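Local atomic coordinates of glutathione s-transferase (Agrobacterium tumefaciens, PDB entry 2YCD), a protein that probably conjugates glutathione to electrophilic compounds such as herbicides, working as a dimer of the GST superfamily in a soil bacterium. Residues Arg30-Arg34 / Arg186-Ser190; Ala117-Glu123 / Leu180-Leu185; Thr18-Phe22 / Asp35-Arg39; Arg110-Met115 / Glu171-Ala177. All blocks are in the same frame, centred on the assembly; numbering follows the deposited sequence. Where two conformers were deposited one is given.

Interaction 1: Arg30-Arg34 / Arg186-Ser190; sequences RGLAR and RRLES. With GTB (S-(p-nitrobenzyl)glutathione), chain B.
R186 reaches across to the loop 30-34 and fastens its guanidinium end-on to one backbone oxygen: NH2 lies 2.9 Å from R30 O and NH1 3.1 Å from the same R30 O, both bonds close to the guanidinium plane. A long arginine with several N-H donors suits this place, because it can serve a carbonyl of the loop while its NE and NH2 engage E189 side-on, one nitrogen to each carboxylate oxygen. The bend at chi3 (61°) turns the guanidinium toward the loop, and the salt bridge, with NE 3.0 Å from E189 OE2, limits its rotation. L32 fills the tight part of the contact. Its CD2 sits over one face of the R186 guanidinium and comes 3.6 Å from R186 O, while CD1 lies over a face of the R30 guanidinium.

The other side is looser and wetter. R30, exposed, approaches S190 mainly by NH1 against CB, with a water held weakly by NH1 and bonded to S190 OG; the stronger partner of R30 is D27 O.

Toward the ligand, one face of the R187 guanidinium meets the nitrobenzyl ring at C6', which is offset toward the guanidinium's rim, with NH2 3.5 Å from GTB C6'. R34, salt-bridged to E123, passes its CG 3.5 Å from GTB SG2. Loops of the thioredoxin-like and helical domains thus meet around the bound conjugate, the interdomain active-site cleft of a glutathione transferase.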
# COMPACT_ATOMS: atom_id res chain seq x y z
N ARG A 30 13.63 2.76 -18.56
CA ARG A 30 12.30 2.29 -18.92
C ARG A 30 11.17 2.90 -18.09
O ARG A 30 10.01 2.54 -18.27
CB ARG A 30 12.22 0.76 -18.84
CG ARG A 30 13.14 0.05 -19.86
CD ARG A 30 13.13 -1.47 -19.68
NE ARG A 30 13.67 -1.88 -18.39
CZ ARG A 30 13.33 -2.99 -17.75
NH1 ARG A 30 12.45 -3.83 -18.29
NH2 ARG A 30 13.86 -3.27 -16.57
N GLY A 31 11.51 3.80 -17.17
CA GLY A 31 10.50 4.48 -16.37
C GLY A 31 9.72 3.58 -15.44
O GLY A 31 8.50 3.69 -15.31
N LEU A 32 10.44 2.66 -14.80
CA LEU A 32 9.78 1.71 -13.91
C LEU A 32 10.01 2.03 -12.45
O LEU A 32 9.33 1.47 -11.59
CB LEU A 32 10.24 0.28 -14.21
CG LEU A 32 9.96 -0.25 -15.62
CD1 LEU A 32 10.69 -1.59 -15.83
CD2 LEU A 32 8.47 -0.38 -15.88
N ALA A 33 10.95 2.92 -12.14
CA ALA A 33 11.17 3.33 -10.75
C ALA A 33 10.01 4.20 -10.25
O ALA A 33 9.25 4.76 -11.05
CB ALA A 33 12.52 4.03 -10.60
N ARG A 34 9.90 4.34 -8.93
CA ARG A 34 8.70 4.91 -8.32
C ARG A 34 8.58 6.43 -8.40
O ARG A 34 7.58 7.00 -7.99
CB ARG A 34 8.51 4.42 -6.89
CG ARG A 34 8.22 2.92 -6.83
CD ARG A 34 8.20 2.44 -5.39
NE ARG A 34 8.05 0.98 -5.27
CZ ARG A 34 6.89 0.35 -5.11
NH1 ARG A 34 5.75 1.04 -5.05
NH2 ARG A 34 6.86 -0.97 -5.00
N ARG A 186 3.11 -2.07 -15.41
CA ARG A 186 4.25 -1.98 -16.32
C ARG A 186 5.46 -2.79 -15.88
O ARG A 186 6.30 -3.10 -16.71
CB ARG A 186 4.63 -0.52 -16.60
CG ARG A 186 3.64 0.21 -17.51
CD ARG A 186 4.25 1.53 -18.08
NE ARG A 186 5.44 1.23 -18.89
CZ ARG A 186 6.66 1.73 -18.72
NH1 ARG A 186 6.91 2.62 -17.79
NH2 ARG A 186 7.66 1.33 -19.52
N ARG A 187 5.54 -3.13 -14.58
CA ARG A 187 6.62 -4.01 -14.13
C ARG A 187 6.54 -5.40 -14.75
O ARG A 187 7.51 -6.16 -14.70
CB ARG A 187 6.65 -4.09 -12.61
CG ARG A 187 6.91 -2.73 -12.00
CD ARG A 187 7.07 -2.77 -10.51
NE ARG A 187 8.38 -3.28 -10.13
CZ ARG A 187 9.04 -2.89 -9.05
NH1 ARG A 187 8.52 -1.99 -8.23
NH2 ARG A 187 10.22 -3.42 -8.78
N LEU A 188 5.41 -5.71 -15.38
CA LEU A 188 5.24 -7.00 -16.07
C LEU A 188 5.53 -6.95 -17.56
O LEU A 188 5.44 -8.00 -18.23
CB LEU A 188 3.82 -7.52 -15.89
CG LEU A 188 3.44 -7.90 -14.46
CD1 LEU A 188 1.98 -8.28 -14.42
CD2 LEU A 188 4.31 -9.07 -13.98
N GLU A 189 5.84 -5.79 -18.12
CA GLU A 189 6.05 -5.69 -19.57
C GLU A 189 7.10 -6.68 -20.07
O GLU A 189 6.85 -7.42 -21.01
CB GLU A 189 6.42 -4.26 -20.00
CG GLU A 189 5.26 -3.27 -19.95
CD GLU A 189 5.66 -1.85 -20.38
OE1 GLU A 189 6.87 -1.55 -20.43
OE2 GLU A 189 4.75 -1.04 -20.67
N SER A 190 8.26 -6.72 -19.41
CA SER A 190 9.38 -7.55 -19.84
C SER A 190 9.08 -9.05 -19.81
O SER A 190 9.70 -9.84 -20.54
CB SER A 190 10.61 -7.25 -18.98
OG SER A 190 10.41 -7.68 -17.64
N1 GTB B . 6.81 2.41 -0.60
CA1 GTB B . 7.82 3.26 -1.25
C1 GTB B . 7.17 4.16 -2.27
O11 GTB B . 6.23 3.68 -2.94
O12 GTB B . 7.60 5.33 -2.42
CB1 GTB B . 8.89 2.34 -1.88
CG1 GTB B . 10.05 3.15 -2.45
CD1 GTB B . 11.05 2.28 -3.17
OE1 GTB B . 10.88 1.06 -3.21
N2 GTB B . 12.07 2.91 -3.74
CA2 GTB B . 13.11 2.20 -4.49
C2 GTB B . 14.48 2.56 -4.01
O2 GTB B . 14.77 3.70 -3.65
CB2 GTB B . 13.07 2.66 -5.96
SG2 GTB B . 11.61 2.20 -6.84
N3 GTB B . 15.38 1.57 -4.03
CA3 GTB B . 16.78 1.72 -3.67
C3 GTB B . 17.16 1.06 -2.38
O31 GTB B . 16.32 0.37 -1.78
O32 GTB B . 18.33 1.26 -1.98
C' GTB B . 11.67 0.44 -6.98
C1' GTB B . 12.25 -0.02 -8.29
C2' GTB B . 13.60 -0.33 -8.38
C3' GTB B . 14.13 -0.76 -9.59
C4' GTB B . 13.31 -0.89 -10.71
N41 GTB B . 13.85 -1.33 -11.93
O41 GTB B . 13.13 -1.56 -12.90
O42 GTB B . 15.05 -1.51 -12.01
C5' GTB B . 11.96 -0.59 -10.61
C6' GTB B . 11.42 -0.16 -9.40
O HOH W 1 10.77 -5.36 -15.81

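Interaction 2: Ala117-Glu123 / Leu180-Leu185; sequences AALNTIE and LMICVL. With GTB (S-(p-nitrobenzyl)glutathione), chain C.
V184 is the knob of this helix pair, its side chain seated in a hole formed by A118, L119, I122 and E123. Its two methyls divide the work: CG1 meets I122 CG2 at 3.8 Å, whereas CG2 lies 3.8 Å from L119 CD2 and also touches E123 OE1. A short, branched valine fits such a socket without forcing the helices apart. Beside it A118 lets the backbones come close, for its CB lies only 3.7 Å from M181 N. M181 supplies flexible bulk; bends at chi2 and chi3 (71° and 76°) fold the thioether back along helix 117-123, bringing SD 3.8 Å from I122 CG1 and CE against A118.

The short helical segments cross at -34° with axes 8.9 Å apart. Helix 117-123 contains a wider pi-type turn, in which A117 O accepts from both T121 N and I122 N. On another side of this helix T121 OG1 is bonded to N1 of the conjugate bound by the second subunit, 2.9 Å away. E123 carries its charge past V184 to R34.

Farther out, Y203 of helix 198-208 packs on M181 and L185, P37 of helix 35-45 lies against L180, and the second subunit adjoins helix 105-135.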
# COMPACT_ATOMS: atom_id res chain seq x y z
N ALA A 117 -5.58 -0.46 -3.80
CA ALA A 117 -5.54 -1.78 -4.43
C ALA A 117 -4.33 -1.94 -5.35
O ALA A 117 -3.70 -3.00 -5.38
CB ALA A 117 -6.82 -2.05 -5.20
N ALA A 118 -4.01 -0.91 -6.11
CA ALA A 118 -2.83 -0.96 -6.96
C ALA A 118 -1.61 -1.31 -6.12
O ALA A 118 -0.79 -2.13 -6.53
CB ALA A 118 -2.62 0.40 -7.67
N LEU A 119 -1.45 -0.66 -4.98
CA LEU A 119 -0.21 -0.79 -4.20
C LEU A 119 -0.23 -1.91 -3.17
O LEU A 119 0.85 -2.40 -2.81
CB LEU A 119 0.12 0.54 -3.50
CG LEU A 119 0.25 1.75 -4.42
CD1 LEU A 119 0.85 2.94 -3.65
CD2 LEU A 119 1.06 1.45 -5.66
N ASN A 120 -1.42 -2.34 -2.71
CA ASN A 120 -1.51 -3.27 -1.58
C ASN A 120 -2.17 -4.61 -1.92
O ASN A 120 -2.23 -5.50 -1.07
CB ASN A 120 -2.24 -2.58 -0.40
CG ASN A 120 -1.94 -3.22 0.96
OD1 ASN A 120 -0.78 -3.43 1.33
ND2 ASN A 120 -2.98 -3.50 1.72
N THR A 121 -2.70 -4.74 -3.13
CA THR A 121 -3.22 -6.01 -3.62
C THR A 121 -2.50 -6.45 -4.91
O THR A 121 -1.93 -7.56 -4.98
CB THR A 121 -4.75 -5.97 -3.79
OG1 THR A 121 -5.36 -5.84 -2.50
CG2 THR A 121 -5.28 -7.24 -4.46
N ILE A 122 -2.48 -5.59 -5.93
CA ILE A 122 -1.84 -5.97 -7.19
C ILE A 122 -0.30 -5.95 -7.10
O ILE A 122 0.37 -6.93 -7.44
CB ILE A 122 -2.33 -5.06 -8.34
CG1 ILE A 122 -3.83 -5.24 -8.56
CG2 ILE A 122 -1.58 -5.38 -9.66
CD1 ILE A 122 -4.27 -6.68 -8.90
N GLU A 123 0.27 -4.87 -6.57
CA GLU A 123 1.72 -4.77 -6.51
C GLU A 123 2.38 -5.93 -5.77
O GLU A 123 3.34 -6.49 -6.29
CB GLU A 123 2.15 -3.44 -5.92
CG GLU A 123 3.67 -3.30 -5.87
CD GLU A 123 4.09 -2.01 -5.25
OE1 GLU A 123 4.09 -0.99 -5.96
OE2 GLU A 123 4.44 -2.02 -4.06
N LEU A 180 -1.32 4.96 -10.61
CA LEU A 180 -0.64 3.98 -9.75
C LEU A 180 -0.77 2.57 -10.30
O LEU A 180 0.21 1.80 -10.33
CB LEU A 180 -1.17 4.07 -8.32
CG LEU A 180 -0.85 5.38 -7.59
CD1 LEU A 180 -1.60 5.43 -6.26
CD2 LEU A 180 0.67 5.57 -7.39
N MET A 181 -1.96 2.22 -10.79
CA MET A 181 -2.18 0.87 -11.29
C MET A 181 -1.38 0.58 -12.57
O MET A 181 -0.78 -0.50 -12.70
CB MET A 181 -3.67 0.62 -11.55
CG MET A 181 -4.00 -0.84 -11.94
SD MET A 181 -3.82 -2.01 -10.57
CE MET A 181 -5.31 -1.65 -9.63
N ILE A 182 -1.36 1.53 -13.49
CA ILE A 182 -0.61 1.32 -14.72
C ILE A 182 0.89 1.25 -14.46
O ILE A 182 1.59 0.42 -15.04
CB ILE A 182 -1.01 2.35 -15.79
CG1 ILE A 182 -2.42 2.00 -16.26
CG2 ILE A 182 -0.04 2.33 -16.98
CD1 ILE A 182 -3.10 3.06 -17.12
N CYS A 183 1.41 2.10 -13.58
CA CYS A 183 2.84 2.02 -13.28
C CYS A 183 3.22 0.69 -12.63
O CYS A 183 4.30 0.15 -12.92
CB CYS A 183 3.31 3.22 -12.44
SG CYS A 183 3.30 4.80 -13.34
N VAL A 184 2.34 0.16 -11.79
CA VAL A 184 2.55 -1.17 -11.19
C VAL A 184 2.53 -2.26 -12.29
O VAL A 184 3.43 -3.11 -12.37
CB VAL A 184 1.48 -1.42 -10.06
CG1 VAL A 184 1.31 -2.90 -9.75
CG2 VAL A 184 1.84 -0.61 -8.78
N LEU A 185 1.51 -2.23 -13.14
CA LEU A 185 1.37 -3.26 -14.18
C LEU A 185 2.53 -3.24 -15.16
O LEU A 185 2.90 -4.29 -15.70
CB LEU A 185 0.05 -3.08 -14.93
CG LEU A 185 -1.21 -3.44 -14.15
CD1 LEU A 185 -2.44 -3.00 -14.92
CD2 LEU A 185 -1.27 -4.93 -13.86
N1 GTB C . -5.02 -5.21 0.35
CA1 GTB C . -6.16 -5.86 1.02
C1 GTB C . -6.61 -5.03 2.19
O11 GTB C . -5.73 -4.47 2.87
O12 GTB C . -7.84 -4.96 2.45
CB1 GTB C . -5.74 -7.28 1.43
CG1 GTB C . -6.92 -8.06 2.00
CD1 GTB C . -6.50 -9.42 2.53
OE1 GTB C . -5.32 -9.78 2.42
N2 GTB C . -7.45 -10.16 3.09
CA2 GTB C . -7.19 -11.48 3.65
C2 GTB C . -8.14 -12.51 3.12
O2 GTB C . -9.31 -12.25 2.88
CB2 GTB C . -7.47 -11.44 5.17
SG2 GTB C . -6.36 -10.43 6.10
N3 GTB C . -7.63 -13.73 2.94
CA3 GTB C . -8.39 -14.88 2.49
C3 GTB C . -8.06 -15.33 1.10
O31 GTB C . -7.13 -14.79 0.48
O32 GTB C . -8.77 -16.26 0.63
C' GTB C . -4.79 -11.22 6.01
C1' GTB C . -4.52 -12.11 7.20
C2' GTB C . -4.81 -13.46 7.14
C3' GTB C . -4.55 -14.28 8.24
C4' GTB C . -3.99 -13.73 9.39
N41 GTB C . -3.72 -14.55 10.50
O41 GTB C . -3.13 -14.12 11.49
O42 GTB C . -4.06 -15.72 10.46
C5' GTB C . -3.69 -12.37 9.44
C6' GTB C . -3.95 -11.56 8.34

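Interaction 3: Thr18-Phe22 / Asp35-Arg39; sequences TITVF and DMPVR. With GTB (S-(p-nitrobenzyl)glutathione), chain B.
D35 OD2 receives R39 NE at 2.9 Å, a nearly straight bond (163°) that forms a salt bridge along one turn of helix 35-39 and lies against V21 of strand 18-22. Strand and helix belong to the beta-alpha-beta unit that opens the thioredoxin-like domain, completed by strand 50-54, and their short segments run at 147° to each other. NE approaches the anti lone pair of OD2 and the oxygen stays in the guanidinium plane, a single in-plane bond that favours this turn of the guanidinium. Since the pair is buried, pairing the charges probably lowers the cost of placing them against the sheet; R39 NH1 finds a further partner in Y49 OH.

The strand contributes the beta-branched I19 and V21, and the helix answers with V38 and the aliphatic parts of D35 and R39. V21 lays CG1 against both partners of the ion pair, 3.8 Å from D35 CB and 3.8 Å from R39 NH2. I19, two residues back on the same side of the strand, puts CG2 3.9 Å from V38 CG1 and CD1 3.9 Å from R39 CG. The arginine's extended chain from CG to NE therefore offers hydrocarbon to I19 and its charged end to D35.

At the ligand end F22 turns its ring obliquely to the conjugate, CE2 3.7 Å from GTB CB2. A water links strand and helix here, accepting from F22 N at 2.9 Å and donating weakly to D35 OD1.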
# COMPACT_ATOMS: atom_id res chain seq x y z
N THR A 18 10.14 19.69 -5.60
CA THR A 18 11.35 18.99 -6.00
C THR A 18 11.25 17.53 -5.55
O THR A 18 10.92 17.25 -4.40
CB THR A 18 12.60 19.63 -5.36
OG1 THR A 18 12.69 20.99 -5.81
CG2 THR A 18 13.86 18.86 -5.76
N ILE A 19 11.50 16.60 -6.47
CA ILE A 19 11.45 15.19 -6.14
C ILE A 19 12.82 14.53 -6.28
O ILE A 19 13.63 14.92 -7.12
CB ILE A 19 10.41 14.45 -6.98
CG1 ILE A 19 10.84 14.38 -8.43
CG2 ILE A 19 9.02 15.11 -6.82
CD1 ILE A 19 9.90 13.55 -9.29
N THR A 20 13.09 13.55 -5.43
CA THR A 20 14.36 12.83 -5.55
C THR A 20 14.20 11.63 -6.47
O THR A 20 13.15 10.97 -6.51
CB THR A 20 14.88 12.36 -4.20
OG1 THR A 20 13.84 11.63 -3.53
CG2 THR A 20 15.35 13.55 -3.33
N VAL A 21 15.26 11.36 -7.24
CA VAL A 21 15.27 10.31 -8.26
C VAL A 21 16.67 9.70 -8.29
O VAL A 21 17.61 10.29 -7.76
CB VAL A 21 14.93 10.86 -9.67
CG1 VAL A 21 13.61 11.63 -9.64
CG2 VAL A 21 16.07 11.74 -10.21
N PHE A 22 16.82 8.51 -8.88
CA PHE A 22 18.15 7.92 -9.06
C PHE A 22 18.96 8.77 -10.04
O PHE A 22 18.47 9.16 -11.10
CB PHE A 22 18.06 6.51 -9.67
CG PHE A 22 17.55 5.44 -8.75
CD1 PHE A 22 18.32 4.95 -7.71
CD2 PHE A 22 16.32 4.85 -9.01
CE1 PHE A 22 17.86 3.92 -6.90
CE2 PHE A 22 15.84 3.82 -8.20
CZ PHE A 22 16.61 3.35 -7.15
N ASP A 35 9.59 7.09 -8.97
CA ASP A 35 9.42 8.50 -9.33
C ASP A 35 8.45 8.64 -10.51
O ASP A 35 7.82 9.69 -10.68
CB ASP A 35 10.77 9.15 -9.69
CG ASP A 35 11.45 8.47 -10.88
OD1 ASP A 35 11.77 7.27 -10.78
OD2 ASP A 35 11.67 9.12 -11.92
N MET A 36 8.30 7.60 -11.32
CA MET A 36 7.48 7.73 -12.53
C MET A 36 6.01 8.11 -12.26
O MET A 36 5.48 9.03 -12.90
CB MET A 36 7.60 6.47 -13.39
CG MET A 36 6.81 6.57 -14.67
SD MET A 36 7.45 7.81 -15.84
CE MET A 36 6.15 7.66 -17.05
N PRO A 37 5.33 7.42 -11.31
CA PRO A 37 3.94 7.83 -11.07
C PRO A 37 3.84 9.25 -10.55
O PRO A 37 2.87 9.94 -10.85
CB PRO A 37 3.42 6.81 -10.03
CG PRO A 37 4.69 6.13 -9.49
CD PRO A 37 5.66 6.14 -10.65
N VAL A 38 4.82 9.70 -9.77
CA VAL A 38 4.83 11.08 -9.28
C VAL A 38 5.00 12.08 -10.45
O VAL A 38 4.27 13.06 -10.53
CB VAL A 38 5.96 11.26 -8.24
CG1 VAL A 38 6.08 12.73 -7.83
CG2 VAL A 38 5.69 10.37 -7.01
N ARG A 39 5.98 11.84 -11.32
CA ARG A 39 6.19 12.68 -12.51
C ARG A 39 4.92 12.73 -13.35
O ARG A 39 4.52 13.80 -13.84
CB ARG A 39 7.33 12.12 -13.35
CG ARG A 39 8.72 12.19 -12.72
CD ARG A 39 9.68 11.53 -13.71
NE ARG A 39 11.10 11.56 -13.34
CZ ARG A 39 11.93 12.56 -13.67
NH1 ARG A 39 11.46 13.67 -14.24
NH2 ARG A 39 13.21 12.46 -13.37
N1 GTB B . 6.81 2.41 -0.60
CA1 GTB B . 7.82 3.26 -1.25
C1 GTB B . 7.17 4.16 -2.27
O11 GTB B . 6.23 3.68 -2.94
O12 GTB B . 7.60 5.33 -2.42
CB1 GTB B . 8.89 2.34 -1.88
CG1 GTB B . 10.05 3.15 -2.45
CD1 GTB B . 11.05 2.28 -3.17
OE1 GTB B . 10.88 1.06 -3.21
N2 GTB B . 12.07 2.91 -3.74
CA2 GTB B . 13.11 2.20 -4.49
C2 GTB B . 14.48 2.56 -4.01
O2 GTB B . 14.77 3.70 -3.65
CB2 GTB B . 13.07 2.66 -5.96
SG2 GTB B . 11.61 2.20 -6.84
N3 GTB B . 15.38 1.57 -4.03
CA3 GTB B . 16.78 1.72 -3.67
C3 GTB B . 17.16 1.06 -2.38
O31 GTB B . 16.32 0.37 -1.78
O32 GTB B . 18.33 1.26 -1.98
C' GTB B . 11.67 0.44 -6.98
C1' GTB B . 12.25 -0.02 -8.29
C2' GTB B . 13.60 -0.33 -8.38
C3' GTB B . 14.13 -0.76 -9.59
C4' GTB B . 13.31 -0.89 -10.71
N41 GTB B . 13.85 -1.33 -11.93
O41 GTB B . 13.13 -1.56 -12.90
O42 GTB B . 15.05 -1.51 -12.01
C5' GTB B . 11.96 -0.59 -10.61
C6' GTB B . 11.42 -0.16 -9.40
O HOH W 2 14.60 7.34 -10.41

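Interaction 4: Arg110-Met115 / Glu171-Ala177; sequences RTVAWM and EGSFSAA
The ionic part of the contact joins R110 to E171 side-on, with NE 3.2 Å from E171 OE1 and NH2 3.1 Å from E171 OE2. Both nitrogens come from above the carboxylate plane, and the two flat groups are turned 64° apart. The NE bond is nearly straight (169°). A bend at chi3 of R110 and another at chi2 of E171 bring the charged ends together at the partly exposed edge of the contact.

Polar links follow inside. One water donates to T111 OG1 and to E171 O, tying helix to loop, and the same hydroxyl is bonded to R107 O within its helix. S175 caps helix 176-185, its OG accepting from A177 N at 3.0 Å; a serine is well suited to an N-cap. The T111 methyl CG2 rests 3.3 Å from S175 OG.

Small side chains let the backbones draw close. A177 CB fits 3.5 Å from W114 CB and also against T111 O, and M115 lays its CG beside A177 CA at 3.7 Å, its SD and CE meeting A176 CB. W114 continues edge-to-face onto F84 of the second subunit. The small alanines let the start of helix 176-185, capped by S175, dock against helix 105-135, within the all-helical C-terminal domain of the GST fold.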
# COMPACT_ATOMS: atom_id res chain seq x y z
N ARG A 110 -14.17 5.61 -3.90
CA ARG A 110 -13.85 4.43 -4.69
C ARG A 110 -12.52 4.59 -5.45
O ARG A 110 -11.79 3.61 -5.63
CB ARG A 110 -14.99 4.08 -5.65
CG ARG A 110 -16.28 3.74 -4.91
CD ARG A 110 -17.22 2.95 -5.81
NE ARG A 110 -17.63 3.75 -6.95
CZ ARG A 110 -18.72 4.53 -6.98
NH1 ARG A 110 -19.51 4.59 -5.92
NH2 ARG A 110 -19.01 5.23 -8.07
N THR A 111 -12.21 5.81 -5.88
CA THR A 111 -10.93 6.08 -6.54
C THR A 111 -9.79 5.79 -5.55
O THR A 111 -8.80 5.14 -5.90
CB THR A 111 -10.87 7.53 -7.03
OG1 THR A 111 -11.97 7.76 -7.93
CG2 THR A 111 -9.57 7.78 -7.80
N VAL A 112 -9.95 6.25 -4.31
CA VAL A 112 -8.95 5.98 -3.28
C VAL A 112 -8.84 4.47 -3.01
O VAL A 112 -7.73 3.95 -2.84
CB VAL A 112 -9.28 6.79 -1.99
CG1 VAL A 112 -8.41 6.38 -0.81
CG2 VAL A 112 -9.15 8.29 -2.27
N ALA A 113 -9.96 3.74 -2.98
CA ALA A 113 -9.88 2.28 -2.90
C ALA A 113 -8.95 1.69 -3.97
O ALA A 113 -8.10 0.84 -3.67
CB ALA A 113 -11.28 1.64 -2.96
N TRP A 114 -9.09 2.13 -5.22
CA TRP A 114 -8.28 1.59 -6.30
C TRP A 114 -6.81 2.03 -6.21
O TRP A 114 -5.93 1.28 -6.61
CB TRP A 114 -8.90 1.90 -7.68
CG TRP A 114 -10.02 0.94 -7.98
CD1 TRP A 114 -11.35 1.21 -8.00
CD2 TRP A 114 -9.88 -0.47 -8.23
NE1 TRP A 114 -12.06 0.05 -8.30
CE2 TRP A 114 -11.17 -0.99 -8.45
CE3 TRP A 114 -8.79 -1.32 -8.36
CZ2 TRP A 114 -11.40 -2.35 -8.73
CZ3 TRP A 114 -9.01 -2.67 -8.63
CH2 TRP A 114 -10.30 -3.16 -8.83
N MET A 115 -6.54 3.21 -5.66
CA MET A 115 -5.15 3.61 -5.37
C MET A 115 -4.50 2.63 -4.39
O MET A 115 -3.39 2.13 -4.64
CB MET A 115 -5.09 5.04 -4.81
CG MET A 115 -5.53 6.11 -5.83
SD MET A 115 -5.66 7.76 -5.09
CE MET A 115 -3.91 8.12 -4.84
N GLU A 171 -12.21 3.93 -12.39
CA GLU A 171 -13.38 4.58 -11.76
C GLU A 171 -13.87 5.77 -12.58
O GLU A 171 -13.61 6.92 -12.25
CB GLU A 171 -13.06 5.04 -10.32
CG GLU A 171 -14.20 5.79 -9.60
CD GLU A 171 -15.53 5.05 -9.59
OE1 GLU A 171 -15.55 3.82 -9.34
OE2 GLU A 171 -16.57 5.70 -9.85
N GLY A 172 -14.58 5.48 -13.67
CA GLY A 172 -15.09 6.53 -14.52
C GLY A 172 -13.98 7.22 -15.28
O GLY A 172 -13.32 6.60 -16.13
N SER A 173 -13.73 8.48 -14.97
CA SER A 173 -12.72 9.27 -15.66
C SER A 173 -11.31 8.87 -15.21
O SER A 173 -11.12 8.35 -14.11
CB SER A 173 -12.92 10.76 -15.38
OG SER A 173 -14.17 11.21 -15.88
N PHE A 174 -10.34 9.13 -16.07
CA PHE A 174 -8.94 8.90 -15.73
C PHE A 174 -8.66 9.50 -14.35
O PHE A 174 -9.10 10.61 -14.04
CB PHE A 174 -8.02 9.52 -16.78
CG PHE A 174 -6.56 9.33 -16.49
CD1 PHE A 174 -5.92 8.15 -16.86
CD2 PHE A 174 -5.84 10.31 -15.84
CE1 PHE A 174 -4.57 7.97 -16.55
CE2 PHE A 174 -4.51 10.14 -15.56
CZ PHE A 174 -3.88 8.98 -15.90
N SER A 175 -7.91 8.77 -13.52
CA SER A 175 -7.64 9.22 -12.14
C SER A 175 -6.27 8.83 -11.63
O SER A 175 -5.51 8.08 -12.28
CB SER A 175 -8.69 8.65 -11.18
OG SER A 175 -8.41 7.29 -10.90
N ALA A 176 -5.95 9.33 -10.44
CA ALA A 176 -4.75 8.90 -9.74
C ALA A 176 -4.68 7.38 -9.55
O ALA A 176 -3.58 6.83 -9.46
CB ALA A 176 -4.66 9.60 -8.40
N ALA A 177 -5.83 6.70 -9.48
CA ALA A 177 -5.79 5.25 -9.37
C ALA A 177 -5.17 4.62 -10.62
O ALA A 177 -4.43 3.64 -10.54
CB ALA A 177 -7.19 4.66 -9.11
O HOH W 3 -12.12 8.67 -10.73

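In the fold
From the N terminus, interaction 3 closes first, a short loop in which strand 18-22 meets helix 35-45 inside the thioredoxin-like domain. Interaction 1 starts within that loop, at 30-34, and ends at 186-190, so the two cross; it spans both domains, and both contacts touch the same bound conjugate. Interactions 4 and 2 nest inside the long loop closed by interaction 1. Both join helix 105-135 to helix 176-185, and they cross because their segments alternate along the chain; they meet where M181 packs on W114. The R34-E123 salt bridge connects interactions 1 and 2, while P37 packs against L180 and C183 to bring interaction 3 against the helical core.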